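Local coordinates for ankyrin repeat-containing protein YAR1 (Saccharomyces cerevisiae, PDB 4BSZ) that is required for a normal rate of cell proliferation and has a role in binding unfolded protein, at residues L10-Q15 with K47-D52; S39-S44 with R77-E82; L56-A61 with L99-L104. One frame throughout, in Å; residues are numbered along the deposited sequence.

Interaction 1 of 3, residues L10-Q15 with K47-D52; sequences LDQEDQ and KESESD
Two glutamines reach Lys47 by different torsions: Gln12 sets CG opposite its backbone N (chi1 -172°) and then bends at chi2, whereas Gln15 keeps CG beside the N and runs out extended to its amide. Three residues apart at the start of the same helix, they grip both polar backbone atoms of Lys47. Gln12 NE2 donates to Lys47 O at 3.0 Å, in the plane of that carbonyl and close to the plane of its own amide. In return Lys47 N donates to Gln15 OE1 over 2.9 Å, almost straight at 172°, though the N-H comes in tilted from the amide carbonyl plane.

The other end of the Gln15 amide is also used, since its NE2 bonds to Leu10 O at 3.0 Å, above the plane of that carbonyl. With one neighbour at each end, the amide is held against turning over. Gln12 also lies against Ser49, whose OG sits 3.7 Å from Gln12 CG; Asp16 takes weak hydrogen bonds from both Gln12 NE2 and Ser49 OG. With an alanine at Gln12, Lys47 O would probably lose its amide donor and Ser49 the side chain it lies against. The aliphatic part of Lys47 leads away to a salt bridge between its NZ and Glu90. Further along, Ser51 OG bonds to Glu48 OE1 and so stays within the loop.

This is a surface contact made largely by side chain to backbone bonding. It fastens the first turn of helix 12-24 to the loop that follows helix 27-37 and leads into helix 55-61, with Glu48 packing on Asp16 and Ile19 farther down helix 12-24.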
# COMPACT_ATOMS: atom_id res chain seq x y z
N LEU B 10 51.03 -43.26 -3.36
CA LEU B 10 51.02 -42.34 -2.23
C LEU B 10 49.96 -42.67 -1.19
O LEU B 10 48.77 -42.60 -1.48
CB LEU B 10 50.78 -40.92 -2.74
CG LEU B 10 51.14 -39.80 -1.78
CD1 LEU B 10 52.48 -40.07 -1.15
CD2 LEU B 10 51.17 -38.50 -2.55
N ASP B 11 50.39 -43.00 0.02
CA ASP B 11 49.47 -43.43 1.08
C ASP B 11 48.76 -42.29 1.81
O ASP B 11 49.14 -41.12 1.70
CB ASP B 11 50.17 -44.35 2.09
CG ASP B 11 51.22 -43.63 2.91
OD1 ASP B 11 51.98 -42.82 2.32
OD2 ASP B 11 51.28 -43.86 4.13
N GLN B 12 47.72 -42.65 2.56
CA GLN B 12 46.82 -41.70 3.21
C GLN B 12 47.53 -40.76 4.18
O GLN B 12 47.24 -39.57 4.22
CB GLN B 12 45.69 -42.45 3.94
CG GLN B 12 44.59 -41.55 4.48
CD GLN B 12 43.82 -40.83 3.38
OE1 GLN B 12 43.09 -41.45 2.61
NE2 GLN B 12 43.97 -39.51 3.32
N GLU B 13 48.45 -41.32 4.97
CA GLU B 13 49.15 -40.55 6.00
C GLU B 13 49.96 -39.41 5.40
O GLU B 13 50.08 -38.33 5.99
CB GLU B 13 50.05 -41.48 6.81
CG GLU B 13 50.60 -40.87 8.08
CD GLU B 13 51.12 -41.93 9.04
OE1 GLU B 13 51.04 -43.13 8.70
OE2 GLU B 13 51.61 -41.56 10.13
N ASP B 14 50.51 -39.65 4.22
CA ASP B 14 51.32 -38.64 3.54
C ASP B 14 50.46 -37.70 2.70
O ASP B 14 50.86 -36.57 2.44
CB ASP B 14 52.41 -39.30 2.69
CG ASP B 14 53.52 -39.89 3.53
OD1 ASP B 14 53.86 -39.28 4.57
OD2 ASP B 14 54.05 -40.95 3.16
N GLN B 15 49.29 -38.17 2.28
CA GLN B 15 48.33 -37.27 1.65
C GLN B 15 47.87 -36.25 2.68
O GLN B 15 47.77 -35.06 2.39
CB GLN B 15 47.13 -38.03 1.07
CG GLN B 15 47.43 -38.77 -0.23
CD GLN B 15 46.23 -39.52 -0.77
OE1 GLN B 15 45.11 -39.00 -0.78
NE2 GLN B 15 46.45 -40.76 -1.20
N LYS B 47 43.82 -36.37 -1.10
CA LYS B 47 42.51 -36.04 -0.56
C LYS B 47 42.47 -36.42 0.91
O LYS B 47 43.07 -37.42 1.31
CB LYS B 47 41.42 -36.74 -1.36
CG LYS B 47 41.41 -36.31 -2.83
CD LYS B 47 40.41 -37.08 -3.67
CE LYS B 47 40.36 -36.51 -5.09
NZ LYS B 47 39.37 -37.24 -5.94
N GLU B 48 41.78 -35.62 1.72
CA GLU B 48 41.68 -35.88 3.16
C GLU B 48 40.98 -37.21 3.42
O GLU B 48 40.31 -37.74 2.53
CB GLU B 48 40.95 -34.74 3.89
CG GLU B 48 41.28 -34.62 5.38
CD GLU B 48 40.63 -33.42 6.05
OE1 GLU B 48 39.60 -32.94 5.54
OE2 GLU B 48 41.15 -32.94 7.09
N SER B 49 41.16 -37.74 4.62
CA SER B 49 40.64 -39.06 4.97
C SER B 49 39.11 -39.06 5.02
O SER B 49 38.45 -39.85 4.33
CB SER B 49 41.20 -39.50 6.33
OG SER B 49 42.57 -39.17 6.45
N GLU B 50 38.56 -38.16 5.83
CA GLU B 50 37.13 -38.13 6.10
C GLU B 50 36.34 -37.45 4.99
O GLU B 50 35.34 -37.98 4.51
CB GLU B 50 36.85 -37.41 7.42
CG GLU B 50 37.69 -37.88 8.61
CD GLU B 50 37.08 -39.06 9.34
OE1 GLU B 50 36.69 -40.05 8.68
OE2 GLU B 50 36.99 -39.00 10.59
N SER B 51 36.80 -36.27 4.57
CA SER B 51 35.99 -35.39 3.75
C SER B 51 36.10 -35.58 2.24
O SER B 51 35.14 -35.32 1.51
CB SER B 51 36.28 -33.93 4.11
OG SER B 51 37.67 -33.67 4.02
N ASP B 52 37.27 -36.03 1.78
CA ASP B 52 37.64 -36.14 0.36
C ASP B 52 38.05 -34.78 -0.22
O ASP B 52 38.25 -34.63 -1.44
CB ASP B 52 36.55 -36.82 -0.49
CG ASP B 52 37.09 -37.93 -1.37
OD1 ASP B 52 38.04 -38.61 -0.94
OD2 ASP B 52 36.56 -38.12 -2.49

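Interaction 2 of 3, residues S39-S44 with R77-E82; sequences SPELLS and RANSAE
Pro40 and Glu41, which meet Ala78 across this contact, belong to a tight turn whose shortest sound polar bond runs from Leu42 N to Ser39 O, 3.0 Å long. The same serine takes a second bond: Ser39 OG accepts from Glu41 N at 3.2 Å, which makes an ST turn at the head of the 3-10 segment 40-44. Ser39 thus fixes the backbone that presents Pro40 and Glu41 to the end of the neighbouring helix.

The contact itself is shallow. Ala78 points its methyl at the turn, where its CB lies 4.0 Å from Pro40 CB and 3.9 Å from Pro40 O. Next to it, Glu41 has CG opposite its own backbone N (chi1 -168°) and stretches out from there, laying that methylene 3.8 Å from Ala78 O. Asn79 carries its CG beside the backbone N (chi1 -65°), which swings the amide in among the residues of the turn: Asn79 CG is 4.0 Å from Ser44 OG and 4.1 Å from Glu41 O. The amide plane stands 67° from that of the Glu41 carboxylate, so the two flat groups are far from stacked.

Asn79 is where the chain leaves helical geometry, and another helix begins almost at once: Ser80 is its N-cap, and Ser80 OG caps Asp83 N. Ser80 is also a phosphorylation site, unmodified in this model. The contact joins the turn that follows helix 27-37 to the junction between helix 65-78 and helix 81-88. Deeper in, the buried Leu43 packs on Ile71, Thr74 and Val75, while Pro40 touches Thr74, so the turn lies along the last part of helix 65-78.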
# COMPACT_ATOMS: atom_id res chain seq x y z
N SER B 39 56.08 -36.67 -6.96
CA SER B 39 55.83 -36.09 -8.28
C SER B 39 54.71 -35.07 -8.20
O SER B 39 53.68 -35.30 -7.56
CB SER B 39 55.46 -37.17 -9.29
OG SER B 39 55.09 -36.57 -10.52
N PRO B 40 54.89 -33.92 -8.87
CA PRO B 40 53.86 -32.88 -8.91
C PRO B 40 52.61 -33.38 -9.63
O PRO B 40 51.53 -32.79 -9.47
CB PRO B 40 54.52 -31.76 -9.72
CG PRO B 40 55.99 -32.05 -9.67
CD PRO B 40 56.08 -33.54 -9.65
N GLU B 41 52.75 -34.45 -10.40
CA GLU B 41 51.66 -35.07 -11.14
C GLU B 41 50.62 -35.67 -10.18
O GLU B 41 49.47 -35.90 -10.57
CB GLU B 41 52.22 -36.16 -12.05
CG GLU B 41 51.26 -36.71 -13.09
CD GLU B 41 51.93 -37.71 -14.02
OE1 GLU B 41 53.18 -37.77 -14.01
OE2 GLU B 41 51.21 -38.42 -14.75
N LEU B 42 51.04 -35.88 -8.94
CA LEU B 42 50.22 -36.57 -7.94
C LEU B 42 49.57 -35.64 -6.93
O LEU B 42 48.79 -36.08 -6.08
CB LEU B 42 51.06 -37.64 -7.21
CG LEU B 42 50.72 -39.10 -7.53
CD1 LEU B 42 51.04 -39.40 -8.98
CD2 LEU B 42 51.43 -40.07 -6.59
N LEU B 43 49.89 -34.35 -7.02
CA LEU B 43 49.31 -33.35 -6.13
C LEU B 43 47.80 -33.32 -6.25
O LEU B 43 47.08 -33.19 -5.26
CB LEU B 43 49.88 -31.96 -6.42
CG LEU B 43 49.21 -30.76 -5.74
CD1 LEU B 43 49.27 -30.86 -4.22
CD2 LEU B 43 49.82 -29.44 -6.19
N SER B 44 47.30 -33.46 -7.48
CA SER B 44 45.87 -33.43 -7.73
C SER B 44 45.10 -34.64 -7.20
O SER B 44 43.88 -34.71 -7.34
CB SER B 44 45.59 -33.24 -9.23
OG SER B 44 46.20 -34.27 -10.00
N ARG B 77 50.62 -27.27 -14.84
CA ARG B 77 51.87 -27.62 -15.52
C ARG B 77 52.05 -29.13 -15.65
O ARG B 77 52.57 -29.62 -16.65
CB ARG B 77 53.05 -27.01 -14.76
CG ARG B 77 54.36 -27.01 -15.53
CD ARG B 77 55.37 -26.06 -14.90
NE ARG B 77 54.86 -24.69 -14.84
CZ ARG B 77 55.63 -23.60 -14.88
NH1 ARG B 77 56.94 -23.72 -14.99
NH2 ARG B 77 55.07 -22.40 -14.82
N ALA B 78 51.62 -29.87 -14.63
CA ALA B 78 51.91 -31.30 -14.52
C ALA B 78 50.80 -32.23 -15.02
O ALA B 78 50.99 -33.44 -15.09
CB ALA B 78 52.28 -31.65 -13.09
N ASN B 79 49.64 -31.68 -15.36
CA ASN B 79 48.51 -32.50 -15.78
C ASN B 79 47.87 -32.04 -17.10
O ASN B 79 48.21 -30.98 -17.64
CB ASN B 79 47.45 -32.58 -14.67
CG ASN B 79 47.95 -33.30 -13.41
OD1 ASN B 79 48.03 -32.71 -12.33
ND2 ASN B 79 48.29 -34.57 -13.55
N SER B 80 46.96 -32.85 -17.62
CA SER B 80 46.25 -32.50 -18.84
C SER B 80 45.26 -31.38 -18.54
O SER B 80 44.95 -31.12 -17.38
CB SER B 80 45.52 -33.72 -19.43
OG SER B 80 44.37 -34.05 -18.68
N ALA B 81 44.77 -30.71 -19.58
CA ALA B 81 43.84 -29.61 -19.40
C ALA B 81 42.52 -30.10 -18.80
O ALA B 81 41.87 -29.39 -18.02
CB ALA B 81 43.60 -28.91 -20.73
N GLU B 82 42.15 -31.32 -19.16
CA GLU B 82 40.94 -31.96 -18.64
C GLU B 82 41.12 -32.27 -17.16
O GLU B 82 40.20 -32.09 -16.36
CB GLU B 82 40.64 -33.25 -19.42
CG GLU B 82 39.57 -34.15 -18.80
CD GLU B 82 38.14 -33.70 -19.09
OE1 GLU B 82 37.83 -32.50 -18.93
OE2 GLU B 82 37.32 -34.56 -19.49

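Interaction 3 of 3, residues L56-A61 with L99-L104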
# COMPACT_ATOMS: atom_id res chain seq x y z
N LEU B 56 43.62 -27.82 -2.48
CA LEU B 56 43.03 -26.58 -2.97
C LEU B 56 41.96 -26.10 -1.98
O LEU B 56 41.92 -24.93 -1.63
CB LEU B 56 42.43 -26.78 -4.36
CG LEU B 56 42.00 -25.51 -5.09
CD1 LEU B 56 43.19 -24.57 -5.26
CD2 LEU B 56 41.39 -25.86 -6.44
N HIS B 57 41.10 -27.01 -1.52
CA HIS B 57 40.11 -26.70 -0.50
C HIS B 57 40.73 -26.00 0.71
O HIS B 57 40.31 -24.92 1.10
CB HIS B 57 39.42 -27.98 -0.01
CG HIS B 57 38.30 -28.44 -0.89
ND1 HIS B 57 38.46 -29.39 -1.87
CD2 HIS B 57 36.99 -28.10 -0.90
CE1 HIS B 57 37.30 -29.61 -2.47
NE2 HIS B 57 36.39 -28.84 -1.90
N MET B 58 41.74 -26.63 1.30
CA MET B 58 42.33 -26.13 2.53
C MET B 58 42.93 -24.73 2.37
O MET B 58 42.64 -23.83 3.15
CB MET B 58 43.39 -27.10 3.02
CG MET B 58 42.89 -28.53 3.12
SD MET B 58 41.80 -28.74 4.54
CE MET B 58 40.79 -30.12 4.02
N ALA B 59 43.76 -24.56 1.35
CA ALA B 59 44.40 -23.27 1.10
C ALA B 59 43.36 -22.20 0.75
O ALA B 59 43.53 -21.03 1.11
CB ALA B 59 45.44 -23.40 -0.02
N ALA B 60 42.29 -22.61 0.08
CA ALA B 60 41.28 -21.67 -0.38
C ALA B 60 40.44 -21.14 0.78
O ALA B 60 40.12 -19.95 0.85
CB ALA B 60 40.41 -22.30 -1.44
N ALA B 61 40.09 -22.04 1.68
CA ALA B 61 39.27 -21.70 2.83
C ALA B 61 40.02 -20.75 3.76
O ALA B 61 39.42 -19.95 4.48
CB ALA B 61 38.88 -22.96 3.56
N LEU B 99 35.91 -23.43 -4.18
CA LEU B 99 35.25 -22.16 -4.36
C LEU B 99 34.18 -21.95 -3.29
O LEU B 99 34.10 -20.87 -2.70
CB LEU B 99 34.63 -22.09 -5.74
CG LEU B 99 34.05 -20.74 -6.16
CD1 LEU B 99 35.00 -19.60 -5.81
CD2 LEU B 99 33.77 -20.76 -7.65
N HIS B 100 33.38 -22.99 -3.05
CA HIS B 100 32.34 -22.95 -2.01
C HIS B 100 32.92 -22.50 -0.68
O HIS B 100 32.38 -21.63 -0.02
CB HIS B 100 31.71 -24.33 -1.82
CG HIS B 100 30.60 -24.63 -2.77
ND1 HIS B 100 30.81 -25.21 -4.00
CD2 HIS B 100 29.26 -24.45 -2.66
CE1 HIS B 100 29.65 -25.36 -4.62
NE2 HIS B 100 28.69 -24.91 -3.82
N TRP B 101 34.03 -23.12 -0.28
CA TRP B 101 34.66 -22.80 0.99
C TRP B 101 35.24 -21.39 1.02
O TRP B 101 35.13 -20.68 2.03
CB TRP B 101 35.76 -23.81 1.28
CG TRP B 101 35.25 -25.13 1.73
CD1 TRP B 101 33.97 -25.61 1.59
CD2 TRP B 101 35.99 -26.14 2.42
NE1 TRP B 101 33.89 -26.87 2.14
CE2 TRP B 101 35.11 -27.21 2.66
CE3 TRP B 101 37.32 -26.24 2.85
CZ2 TRP B 101 35.52 -28.37 3.32
CZ3 TRP B 101 37.72 -27.39 3.50
CH2 TRP B 101 36.82 -28.44 3.73
N ALA B 102 35.88 -21.00 -0.08
CA ALA B 102 36.44 -19.67 -0.21
C ALA B 102 35.33 -18.61 -0.11
O ALA B 102 35.54 -17.54 0.44
CB ALA B 102 37.21 -19.53 -1.51
N SER B 103 34.15 -18.94 -0.64
CA SER B 103 33.04 -17.99 -0.62
C SER B 103 32.41 -17.91 0.76
O SER B 103 32.08 -16.83 1.22
CB SER B 103 32.00 -18.37 -1.66
OG SER B 103 32.63 -18.60 -2.90
N LEU B 104 32.26 -19.05 1.41
CA LEU B 104 31.79 -19.09 2.79
C LEU B 104 32.69 -18.24 3.70
O LEU B 104 32.21 -17.50 4.55
CB LEU B 104 31.72 -20.53 3.29
CG LEU B 104 31.29 -20.66 4.75
CD1 LEU B 104 30.14 -21.64 4.93
CD2 LEU B 104 32.46 -21.06 5.61
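Trp101 packs against His57, Met58 and Ala61, where helices of two successive ankyrin repeats, ANK 1 and ANK 2, lie side by side. The segments run nearly parallel, 15° apart, with axes 8.0 Å from each other. Trp101 keeps CG beside its backbone N, opposite the carbonyl carbon (chi1 -76°), and this sends the indole toward the preceding repeat. His57 has the same kind of first torsion and turns an edge to that indole: an edge-to-face pair, planes 70° apart, in which His57 CD2 stands 4.0 Å above the indole plane, over the middle of the ring system near Trp101 CD2 and CE2.

Aliphatic carbons meet the six-membered ring. Ala61 CB approaches Trp101 CE3 obliquely at 3.7 Å, and Met58, bent at chi2, brings CE to 4.1 Å from Trp101 CZ3. His57 is fixed in rotation at both nitrogens, ND1 taking the N-H of Thr54 and NE2 giving to Asn96 O; such a histidine in a TxLH sequence, bonding within its repeat and on to the next, is a hallmark of ankyrin repeats. Trp101 NE1 bonds to an acidic side chain of another protein's chain, so the indole also touches a second protein in this assembly. The backbones come closest at Ala61 and Ala102, CA to CA 4.6 Å, and next to them Ala60 CB lies 4.2 Å from Ala102 CB.

Overall arrangement
Interaction 3 is the buried one, close to the centre of the fold; interactions 1 and 2 lie at the surface. The chemistry follows: an aromatic edge on a face, methyl groups and no hydrogen bond across the segments at 56-61 with 99-104, amide-to-backbone bonds at 10-15 with 47-52, and light packing round a turn at 39-44 with 77-82. Interactions 1 and 2 both draw on the connection between helix 27-37 and helix 55-61, and touch where Leu10 CB meets Leu42 CD2 at 4.0 Å. Interaction 1 reaches interaction 3 through Glu48, which packs on Met58, whereas interactions 2 and 3 do not touch, though helix 65-78 follows helix 55-61 directly.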